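Local coordinates for protein 2-dehydropantoate 2-reductase (Bacillus subtilis, PDB 3EGO) that probably catalyses the NADPH-dependent reduction of 2-dehydropantoate (ketopantoate) to pantoate, a step in pantothenate biosynthesis, at residues A[102-105]-A[106-110]. Sequence-based numbering, arbitrary orientation.
Sequences MGHI and HDLKD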
loop_
_atom_site.group_PDB
_atom_site.type_symbol
_atom_site.label_atom_id
_atom_site.label_comp_id
_atom_site.label_asym_id
_atom_site.label_seq_id
_atom_site.Cartn_x
_atom_site.Cartn_y
_atom_site.Cartn_z
ATOM N N MET A 102 -18.856 8.501 7.419
ATOM C CA MET A 102 -19.420 9.366 8.454
ATOM C C MET A 102 -18.773 10.745 8.478
ATOM O O MET A 102 -19.057 11.523 9.372
ATOM C CB MET A 102 -19.336 8.698 9.848
ATOM C CG MET A 102 -20.382 7.556 10.098
ATOM S SD MET A 102 -20.324 6.667 11.700
ATOM C CE MET A 102 -21.139 7.941 12.678
ATOM N N GLY A 103 -17.944 11.072 7.477
ATOM C CA GLY A 103 -17.322 12.403 7.382
ATOM C C GLY A 103 -18.350 13.526 7.318
ATOM O O GLY A 103 -18.088 14.657 7.758
ATOM N N HIS A 104 -19.539 13.227 6.792
ATOM C CA HIS A 104 -20.592 14.253 6.700
ATOM C C HIS A 104 -21.173 14.571 8.064
ATOM O O HIS A 104 -21.741 15.647 8.273
ATOM C CB HIS A 104 -21.714 13.863 5.726
ATOM C CG HIS A 104 -22.444 12.604 6.092
ATOM N ND1 HIS A 104 -21.807 11.388 6.229
ATOM C CD2 HIS A 104 -23.762 12.358 6.280
ATOM C CE1 HIS A 104 -22.695 10.453 6.513
ATOM N NE2 HIS A 104 -23.890 11.014 6.545
ATOM N N ILE A 105 -21.021 13.627 8.977
ATOM C CA ILE A 105 -21.554 13.763 10.331
ATOM C C ILE A 105 -20.872 14.929 11.046
ATOM O O ILE A 105 -21.521 15.673 11.764
ATOM C CB ILE A 105 -21.383 12.458 11.121
ATOM C CG1 ILE A 105 -22.228 11.343 10.486
ATOM C CG2 ILE A 105 -21.741 12.667 12.574
ATOM C CD1 ILE A 105 -23.730 11.706 10.347
ATOM N N HIS A 106 -19.573 15.121 10.807
ATOM C CA HIS A 106 -18.884 16.310 11.334
ATOM C C HIS A 106 -19.415 17.620 10.708
ATOM O O HIS A 106 -19.575 18.630 11.398
ATOM C CB HIS A 106 -17.353 16.170 11.215
ATOM C CG HIS A 106 -16.767 15.116 12.106
ATOM N ND1 HIS A 106 -15.741 14.289 11.708
ATOM C CD2 HIS A 106 -17.072 14.748 13.375
ATOM C CE1 HIS A 106 -15.433 13.459 12.694
ATOM N NE2 HIS A 106 -16.231 13.713 13.716
ATOM N N ASP A 107 -19.724 17.597 9.415
ATOM C CA ASP A 107 -20.317 18.761 8.750
ATOM C C ASP A 107 -21.716 19.087 9.279
ATOM O O ASP A 107 -22.066 20.252 9.475
ATOM C CB ASP A 107 -20.380 18.541 7.232
ATOM C CG ASP A 107 -19.144 17.819 6.681
ATOM O OD1 ASP A 107 -18.187 17.563 7.455
ATOM O OD2 ASP A 107 -19.140 17.492 5.471
ATOM N N LEU A 108 -22.519 18.050 9.503
ATOM C CA LEU A 108 -23.884 18.215 10.007
ATOM C C LEU A 108 -23.966 18.669 11.458
ATOM O O LEU A 108 -24.889 19.389 11.826
ATOM C CB LEU A 108 -24.656 16.899 9.904
ATOM C CG LEU A 108 -24.859 16.279 8.537
ATOM C CD1 LEU A 108 -25.692 15.036 8.680
ATOM C CD2 LEU A 108 -25.499 17.261 7.638
ATOM N N LYS A 109 -23.030 18.192 12.273
ATOM C CA LYS A 109 -22.980 18.498 13.698
ATOM C C LYS A 109 -23.129 19.994 13.949
ATOM O O LYS A 109 -23.936 20.425 14.775
ATOM C CB LYS A 109 -21.638 18.051 14.270
ATOM C CG LYS A 109 -21.732 17.321 15.586
ATOM C CD LYS A 109 -21.856 15.825 15.352
ATOM C CE LYS A 109 -21.997 15.080 16.664
ATOM N NZ LYS A 109 -21.429 13.703 16.586
ATOM N N ASP A 110 -22.317 20.774 13.244
ATOM C CA ASP A 110 -22.323 22.224 13.375
ATOM C C ASP A 110 -22.929 22.818 12.122
ATOM O O ASP A 110 -22.273 23.568 11.396
ATOM C CB ASP A 110 -20.897 22.751 13.540
ATOM C CG ASP A 110 -20.084 21.929 14.514
ATOM O OD1 ASP A 110 -20.554 21.711 15.656
ATOM O OD2 ASP A 110 -18.971 21.505 14.134
#
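Ile105 and Leu108 touch through their CD1 methyls, 4.2 Å apart, and both pack against the His104 ring, illustrating how one helical turn gathers side chains at i+3 (Ile105 and Leu108) and i+4 (His104 and Leu108). Leu108 lies alongside His104, the two side chains running in the same direction, and its CD1 comes 4.1 Å from His104 CD2. Ile105, the sequence neighbour of His104, sets its CD1 over one face of the imidazole, 3.9 Å above the plane and displaced from the ring centre. His104 holds CG between its backbone N and carbonyl carbon (chi1 61°), which sets the ring alongside Leu108. The backbone of this turn is held by i to i+4 bonds, Leu108 N to His104 O at 2.8 Å and Lys109 N to Ile105 O at 3.0 Å. Bent at chi2 (91°), the Lys109 chain crosses Ile105 and carries NZ to 4.2 Å from Ile105 CG2. His106 faces another way: its ring stacks with Tyr267 and its NE2 is hydrogen-bonded to Glu271, both of helix 261-274. Within the Rossmann-type beta-alpha-beta unit, helix 103-109 links strands 94-97 and 116-128; Ile105 and Leu108 pack on Val119, Ile105 also meets Trp174 and Leu178 of helix 174-195, and Leu108 touches Phe84 of helix 80-86.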